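Local coordinates for protein 2-dehydro-3-deoxy-d-gluconate/2-dehydro-3-deoxy-phosphogluconate aldolase (Picrophilus torridus, PDB 4UXD) that is an aldolase of the dihydrodipicolinate synthetase family, built as a parallel beta/alpha barrel and assembled from four chains, at residues K179-S184 with M192-L197; A186-F191 with L212-E217; L151-I156 with N161-E166. One frame throughout, in Å; residues are numbered along the deposited sequence.

Contact 1 (K179-S184 with M192-L197); sequences KGVKDS and MEMLSL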
# COMPACT_ATOMS: atom_id res chain seq x y z
N LYS A 179 -23.07 -10.85 -18.84
CA LYS A 179 -23.60 -12.11 -18.35
C LYS A 179 -22.97 -12.59 -17.04
O LYS A 179 -23.33 -13.65 -16.55
CB LYS A 179 -23.43 -13.18 -19.43
CG LYS A 179 -24.34 -12.98 -20.65
CD LYS A 179 -25.81 -12.85 -20.23
CE LYS A 179 -26.75 -12.85 -21.41
NZ LYS A 179 -26.56 -11.63 -22.21
N GLY A 180 -22.03 -11.83 -16.48
CA GLY A 180 -21.41 -12.21 -15.23
C GLY A 180 -20.19 -11.40 -14.84
O GLY A 180 -19.83 -10.41 -15.49
N VAL A 181 -19.55 -11.83 -13.76
CA VAL A 181 -18.35 -11.18 -13.24
C VAL A 181 -17.42 -12.22 -12.62
O VAL A 181 -17.87 -13.18 -12.01
CB VAL A 181 -18.71 -10.11 -12.22
CG1 VAL A 181 -19.25 -10.75 -10.92
CG2 VAL A 181 -17.52 -9.20 -11.95
N LYS A 182 -16.12 -12.07 -12.86
CA LYS A 182 -15.10 -12.96 -12.33
C LYS A 182 -14.22 -12.15 -11.44
O LYS A 182 -13.77 -11.08 -11.85
CB LYS A 182 -14.24 -13.58 -13.44
CG LYS A 182 -14.94 -14.54 -14.35
CD LYS A 182 -14.04 -14.85 -15.54
CE LYS A 182 -14.63 -15.93 -16.42
NZ LYS A 182 -13.79 -16.15 -17.63
N ASP A 183 -13.92 -12.68 -10.25
CA ASP A 183 -13.13 -11.97 -9.26
C ASP A 183 -11.95 -12.78 -8.72
O ASP A 183 -12.12 -13.84 -8.13
CB ASP A 183 -14.03 -11.55 -8.10
CG ASP A 183 -13.32 -10.69 -7.08
OD1 ASP A 183 -12.63 -11.24 -6.20
OD2 ASP A 183 -13.45 -9.46 -7.17
N SER A 184 -10.75 -12.24 -8.91
CA SER A 184 -9.51 -12.87 -8.44
C SER A 184 -8.83 -12.10 -7.28
O SER A 184 -7.71 -12.42 -6.88
CB SER A 184 -8.52 -13.00 -9.60
OG SER A 184 -9.05 -13.85 -10.60
N MET A 192 -18.28 -11.11 -1.74
CA MET A 192 -19.67 -11.20 -1.33
C MET A 192 -20.47 -10.01 -1.89
O MET A 192 -21.64 -10.17 -2.27
CB MET A 192 -19.77 -11.26 0.20
CG MET A 192 -19.11 -12.48 0.82
SD MET A 192 -19.06 -12.43 2.63
CE MET A 192 -20.55 -13.36 3.01
N GLU A 193 -19.87 -8.82 -1.95
CA GLU A 193 -20.53 -7.70 -2.64
C GLU A 193 -20.85 -8.10 -4.07
O GLU A 193 -21.97 -7.85 -4.53
CB GLU A 193 -19.67 -6.42 -2.65
CG GLU A 193 -19.51 -5.74 -1.25
CD GLU A 193 -18.54 -4.54 -1.27
OE1 GLU A 193 -17.36 -4.71 -1.64
OE2 GLU A 193 -18.95 -3.43 -0.91
N MET A 194 -19.89 -8.71 -4.78
CA MET A 194 -20.11 -9.14 -6.17
C MET A 194 -21.23 -10.20 -6.23
O MET A 194 -22.10 -10.15 -7.11
CB MET A 194 -18.82 -9.71 -6.80
CG MET A 194 -17.66 -8.71 -7.04
SD MET A 194 -18.02 -7.27 -8.11
CE MET A 194 -16.44 -6.97 -8.89
N LEU A 195 -21.21 -11.13 -5.28
CA LEU A 195 -22.25 -12.16 -5.18
C LEU A 195 -23.64 -11.57 -4.99
O LEU A 195 -24.63 -12.17 -5.38
CB LEU A 195 -21.97 -13.11 -4.03
CG LEU A 195 -20.87 -14.15 -4.25
CD1 LEU A 195 -20.62 -14.90 -2.93
CD2 LEU A 195 -21.22 -15.13 -5.38
N SER A 196 -23.71 -10.38 -4.40
CA SER A 196 -24.99 -9.70 -4.21
C SER A 196 -25.60 -9.25 -5.55
O SER A 196 -26.76 -8.83 -5.60
CB SER A 196 -24.84 -8.50 -3.28
OG SER A 196 -25.03 -7.28 -3.99
N LEU A 197 -24.81 -9.33 -6.62
CA LEU A 197 -25.26 -9.01 -7.97
C LEU A 197 -25.69 -10.28 -8.70
O LEU A 197 -26.12 -10.24 -9.86
CB LEU A 197 -24.15 -8.33 -8.79
CG LEU A 197 -23.47 -7.08 -8.23
CD1 LEU A 197 -22.36 -6.65 -9.16
CD2 LEU A 197 -24.45 -5.94 -8.03
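In the beta/alpha barrel of this aldolase, the beta-alpha-beta unit of strand 178-183, helix 188-195 and strand 203-206 lays its helix against the outside of its first strand, and Met194 reaches back to Val181 and Asp183. The backbones stand well apart, with Val181 CA and Met194 CA 7.6 Å from each other, and the methionine bridges the distance with its terminal methyl. Its chain bends at CB-CG (chi2 -58°) and again at the thioether, which carries CE toward the strand, to 3.9 Å from Val181 CG2. The two side chains cross at about a right angle, and of the valine's methyls CG2 makes the contact. The same CE comes within 4.3 Å of Asp183 OD2, a loose approach without a hydrogen bond. That carboxylate is buried and is satisfied elsewhere: OD2 accepts from Asn155 ND2, and OD1 pairs with Ser185 OG. No hydrogen bond joins the two segments, and what holds them is apolar packing. Around this core, Val181 also leans on Ile153 of strand 150-155 and on Val204 of strand 203-206, while Met194 and Leu197 both pack on Val168 of helix 165-174, the preceding helix of the barrel.

Contact 2 (A186-F191 with L212-E217); sequences ADIRGF and LFTSLE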
# COMPACT_ATOMS: atom_id res chain seq x y z
N ALA A 186 -9.24 -12.18 -4.21
CA ALA A 186 -9.03 -12.99 -3.00
C ALA A 186 -9.52 -12.26 -1.74
O ALA A 186 -9.16 -12.63 -0.62
CB ALA A 186 -7.54 -13.38 -2.84
N ASP A 187 -10.33 -11.22 -1.94
CA ASP A 187 -10.94 -10.44 -0.88
C ASP A 187 -12.36 -10.93 -0.62
O ASP A 187 -13.27 -10.68 -1.40
CB ASP A 187 -10.96 -8.95 -1.26
CG ASP A 187 -11.52 -8.08 -0.15
OD1 ASP A 187 -12.76 -8.06 0.05
OD2 ASP A 187 -10.72 -7.40 0.51
N ILE A 188 -12.57 -11.62 0.49
CA ILE A 188 -13.82 -12.31 0.65
C ILE A 188 -15.01 -11.35 0.78
O ILE A 188 -16.05 -11.58 0.16
CB ILE A 188 -13.75 -13.29 1.83
CG1 ILE A 188 -14.99 -14.20 1.83
CG2 ILE A 188 -13.55 -12.55 3.15
CD1 ILE A 188 -15.02 -15.13 0.62
N ARG A 189 -14.87 -10.26 1.54
CA ARG A 189 -15.95 -9.25 1.63
C ARG A 189 -16.32 -8.68 0.27
O ARG A 189 -17.51 -8.55 -0.06
CB ARG A 189 -15.55 -8.10 2.52
CG ARG A 189 -15.65 -8.38 3.98
CD ARG A 189 -14.46 -7.81 4.69
NE ARG A 189 -14.79 -7.27 5.99
CZ ARG A 189 -14.03 -6.37 6.61
NH1 ARG A 189 -12.91 -5.93 6.03
NH2 ARG A 189 -14.38 -5.92 7.80
N GLY A 190 -15.29 -8.33 -0.51
CA GLY A 190 -15.47 -7.80 -1.84
C GLY A 190 -16.20 -8.78 -2.74
O GLY A 190 -17.06 -8.40 -3.53
N PHE A 191 -15.85 -10.06 -2.61
CA PHE A 191 -16.48 -11.10 -3.39
C PHE A 191 -17.96 -11.24 -3.02
O PHE A 191 -18.80 -11.46 -3.89
CB PHE A 191 -15.77 -12.44 -3.18
CG PHE A 191 -16.24 -13.53 -4.10
CD1 PHE A 191 -15.88 -13.52 -5.44
CD2 PHE A 191 -17.06 -14.55 -3.65
CE1 PHE A 191 -16.32 -14.51 -6.29
CE2 PHE A 191 -17.51 -15.54 -4.50
CZ PHE A 191 -17.14 -15.52 -5.82
N LEU A 212 -12.51 -21.68 -3.77
CA LEU A 212 -13.68 -22.21 -4.47
C LEU A 212 -14.73 -22.77 -3.51
O LEU A 212 -15.92 -22.50 -3.67
CB LEU A 212 -13.25 -23.31 -5.45
CG LEU A 212 -14.37 -23.91 -6.31
CD1 LEU A 212 -15.17 -22.82 -7.07
CD2 LEU A 212 -13.79 -24.91 -7.30
N PHE A 213 -14.31 -23.54 -2.51
CA PHE A 213 -15.28 -24.16 -1.62
C PHE A 213 -16.06 -23.10 -0.84
O PHE A 213 -17.29 -23.12 -0.82
CB PHE A 213 -14.60 -25.14 -0.67
CG PHE A 213 -15.57 -25.87 0.21
CD1 PHE A 213 -16.30 -26.94 -0.28
CD2 PHE A 213 -15.75 -25.48 1.52
CE1 PHE A 213 -17.20 -27.61 0.54
CE2 PHE A 213 -16.65 -26.14 2.34
CZ PHE A 213 -17.38 -27.21 1.84
N THR A 214 -15.35 -22.17 -0.21
CA THR A 214 -16.00 -21.03 0.44
C THR A 214 -16.95 -20.30 -0.54
O THR A 214 -18.06 -19.93 -0.17
CB THR A 214 -14.95 -20.03 1.00
OG1 THR A 214 -14.17 -20.68 2.02
CG2 THR A 214 -15.61 -18.77 1.59
N SER A 215 -16.50 -20.12 -1.78
CA SER A 215 -17.28 -19.35 -2.75
C SER A 215 -18.55 -20.09 -3.15
O SER A 215 -19.61 -19.47 -3.31
CB SER A 215 -16.45 -19.05 -4.00
OG SER A 215 -15.27 -18.34 -3.67
N LEU A 216 -18.47 -21.40 -3.31
CA LEU A 216 -19.66 -22.18 -3.59
C LEU A 216 -20.62 -22.09 -2.39
O LEU A 216 -21.82 -21.90 -2.56
CB LEU A 216 -19.33 -23.65 -3.90
CG LEU A 216 -18.47 -23.99 -5.12
CD1 LEU A 216 -18.48 -25.50 -5.40
CD2 LEU A 216 -18.90 -23.21 -6.37
N GLU A 217 -20.08 -22.19 -1.18
CA GLU A 217 -20.92 -22.12 0.02
C GLU A 217 -21.74 -20.84 0.05
O GLU A 217 -22.85 -20.83 0.55
CB GLU A 217 -20.08 -22.21 1.29
CG GLU A 217 -19.71 -23.60 1.73
CD GLU A 217 -18.97 -23.57 3.05
OE1 GLU A 217 -18.66 -22.45 3.53
OE2 GLU A 217 -18.71 -24.64 3.63
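Ile188 sends CG1 anti to its backbone N (chi1 -169°), and Phe191, one turn further along the helix, holds its ring in the same way (chi1 -171°); these torsions, with both residues facing helix 212-217, carry CD1 of Ile188 and the ring of Phe191 to it. This is helix-to-helix packing on the outer layer of the beta/alpha barrel, between helix 188-195 and the short helix that follows strand 203-206. Ile188 ends in the CD1 methyl, which meets Thr214 CG2 at 3.8 Å, the two side chains crossing at about a right angle. Phe191 brings the far end of its ring to Ser215: CE2 is 3.7 Å from both CB and OG of the serine, with OG placed obliquely to the ring. The hydroxyl's polar partners lie elsewhere: it is hydrogen-bonded to Gln206 NE2 and to Leu211 O. Deeper in the fold Phe191 rests on Val204, and beyond the helices the second subunit packs on the pair, with its Leu211 against Ile188 and its Thr214 against Thr214. Helix 188-195 starts with Asp187 as its N-cap, where OD1 accepts from Gly190 N at 2.6 Å with an N-H...O angle of 156°.

Contact 3 (L151-I156 with N161-E166); sequences LLIYNI and NKIDPE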
# COMPACT_ATOMS: atom_id res chain seq x y z
N LEU A 151 -20.49 -11.11 -22.43
CA LEU A 151 -19.26 -10.65 -21.81
C LEU A 151 -19.30 -10.81 -20.30
O LEU A 151 -20.29 -10.48 -19.66
CB LEU A 151 -18.99 -9.18 -22.18
CG LEU A 151 -17.67 -8.61 -21.67
CD1 LEU A 151 -17.07 -7.68 -22.68
CD2 LEU A 151 -17.88 -7.87 -20.36
N LEU A 152 -18.21 -11.35 -19.77
CA LEU A 152 -17.99 -11.43 -18.33
C LEU A 152 -16.94 -10.41 -17.94
O LEU A 152 -15.82 -10.40 -18.46
CB LEU A 152 -17.58 -12.84 -17.90
CG LEU A 152 -18.74 -13.84 -18.00
CD1 LEU A 152 -18.55 -14.77 -19.19
CD2 LEU A 152 -18.90 -14.64 -16.74
N ILE A 153 -17.33 -9.52 -17.03
CA ILE A 153 -16.40 -8.58 -16.45
C ILE A 153 -15.44 -9.33 -15.55
O ILE A 153 -15.81 -10.32 -14.89
CB ILE A 153 -17.14 -7.48 -15.69
CG1 ILE A 153 -18.00 -6.70 -16.68
CG2 ILE A 153 -16.16 -6.61 -14.92
CD1 ILE A 153 -18.12 -5.23 -16.41
N TYR A 154 -14.19 -8.88 -15.55
CA TYR A 154 -13.12 -9.56 -14.85
C TYR A 154 -12.45 -8.58 -13.87
O TYR A 154 -11.92 -7.55 -14.27
CB TYR A 154 -12.17 -10.13 -15.88
CG TYR A 154 -10.96 -10.89 -15.39
CD1 TYR A 154 -10.87 -11.39 -14.10
CD2 TYR A 154 -9.89 -11.09 -16.26
CE1 TYR A 154 -9.72 -12.08 -13.69
CE2 TYR A 154 -8.76 -11.77 -15.88
CZ TYR A 154 -8.67 -12.26 -14.61
OH TYR A 154 -7.50 -12.92 -14.28
N ASN A 155 -12.52 -8.89 -12.59
CA ASN A 155 -11.93 -8.00 -11.60
C ASN A 155 -10.70 -8.65 -11.01
O ASN A 155 -10.79 -9.66 -10.34
CB ASN A 155 -12.94 -7.62 -10.51
CG ASN A 155 -12.31 -6.73 -9.44
OD1 ASN A 155 -11.91 -5.59 -9.71
ND2 ASN A 155 -12.21 -7.26 -8.21
N ILE A 156 -9.54 -8.06 -11.29
CA ILE A 156 -8.28 -8.58 -10.79
C ILE A 156 -7.39 -7.38 -10.39
O ILE A 156 -6.51 -6.97 -11.14
CB ILE A 156 -7.62 -9.52 -11.86
CG1 ILE A 156 -6.22 -9.96 -11.45
CG2 ILE A 156 -7.60 -8.87 -13.26
CD1 ILE A 156 -5.78 -11.26 -12.07
N ASN A 161 -6.51 -1.77 -12.66
CA ASN A 161 -7.44 -0.96 -11.89
C ASN A 161 -8.63 -1.79 -11.44
O ASN A 161 -9.18 -2.55 -12.24
CB ASN A 161 -7.94 0.22 -12.70
CG ASN A 161 -6.84 1.15 -13.13
OD1 ASN A 161 -6.27 1.85 -12.31
ND2 ASN A 161 -6.54 1.17 -14.42
N LYS A 162 -9.00 -1.65 -10.18
CA LYS A 162 -10.16 -2.35 -9.63
C LYS A 162 -11.43 -1.80 -10.25
O LYS A 162 -11.48 -0.63 -10.61
CB LYS A 162 -10.23 -2.21 -8.11
CG LYS A 162 -10.56 -0.80 -7.61
CD LYS A 162 -10.44 -0.72 -6.10
CE LYS A 162 -10.65 0.69 -5.55
NZ LYS A 162 -12.04 1.21 -5.69
N ILE A 163 -12.44 -2.65 -10.38
CA ILE A 163 -13.77 -2.17 -10.76
C ILE A 163 -14.69 -2.41 -9.55
O ILE A 163 -14.80 -3.54 -9.06
CB ILE A 163 -14.30 -2.85 -12.07
CG1 ILE A 163 -15.70 -2.34 -12.42
CG2 ILE A 163 -14.23 -4.38 -11.97
CD1 ILE A 163 -16.31 -2.98 -13.66
N ASP A 164 -15.31 -1.36 -9.05
CA ASP A 164 -16.14 -1.48 -7.84
C ASP A 164 -17.40 -2.27 -8.16
O ASP A 164 -17.89 -2.24 -9.29
CB ASP A 164 -16.53 -0.11 -7.29
CG ASP A 164 -15.36 0.68 -6.78
OD1 ASP A 164 -14.29 0.07 -6.54
OD2 ASP A 164 -15.50 1.91 -6.63
N PRO A 165 -17.94 -2.97 -7.16
CA PRO A 165 -19.24 -3.64 -7.31
C PRO A 165 -20.35 -2.74 -7.84
O PRO A 165 -21.18 -3.18 -8.64
CB PRO A 165 -19.55 -4.09 -5.89
CG PRO A 165 -18.23 -4.28 -5.27
CD PRO A 165 -17.32 -3.27 -5.85
N GLU A 166 -20.39 -1.50 -7.37
CA GLU A 166 -21.39 -0.54 -7.83
C GLU A 166 -21.28 -0.35 -9.33
O GLU A 166 -22.29 -0.33 -10.03
CB GLU A 166 -21.19 0.80 -7.12
CG GLU A 166 -22.15 1.90 -7.56
CD GLU A 166 -23.59 1.65 -7.13
OE1 GLU A 166 -23.81 0.89 -6.16
OE2 GLU A 166 -24.50 2.21 -7.78
O HOH W 1 -9.68 -5.22 -11.71
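Asn155 and Ile163 make the polar half of this contact, in which the end of strand 150-155 of the beta/alpha barrel meets the loop leading into helix 165-174, the first two elements of a beta-alpha-beta unit. Ile163 N donates to Asn155 OD1 at 3.1 Å in a nearly straight bond (174° at the hydrogen), arriving tilted 28° from the carbonyl plane. A water makes a second link: it donates to the same OD1 at 3.0 Å and to Asn161 O, and accepts from Ile156 N, tying strand and loop together beside the direct bond. Two donors therefore grip OD1, while at the other end of the amide ND2 donates to Asp183 OD2 on the neighbouring strand. With both ends engaged, the amide is probably fixed in its rotation and its assignment is well supported.

Apolar contacts accompany these bonds. Ile163 extends its chain fully, with CG1 anti to the backbone N (chi1 179°), and carries CD1 to within 3.8 Å of Ile153 CG2; these side chains cross at about a right angle. Its branch methyl CG2 turns instead to the asparagine, 3.8 Å from Asn155 CB and 3.5 Å from Asn155 OD1. Further out, Ile163 packs on Ile136 of helix 133-144, and Ile153 on Tyr140 of the same helix.

Charged groups belong to the exposed side. Lys162 touches Asn155 through the base of its side chain, then leads away from the strand and curls at its last torsion toward the residue preceding the helix. There NZ forms a salt bridge with Asp164, 2.7 Å from OD1, on the syn lone pair of that oxygen.

How the contacts relate
All three contacts are largely buried, with Lys162 in contact 3 the exposed exception. Contacts 1 and 3 repeat one theme in successive beta-alpha-beta units, each joining a strand to what follows it; their strands are neighbours in the barrel, linked by probable backbone hydrogen bonds of Lys182 N with Ile153 O and of Asn155 N with Lys182 O. Contact 1, near the C-terminal end of its helix, is apolar, whereas contact 3, where the strand runs into the loop before its helix, relies on an amide and a water. Contact 2 shares helix 188-195 with contact 1 but faces outward to another helix near the second subunit. Phe191 CD1 meets Asp183 CB at 3.8 Å, joining contacts 1 and 2.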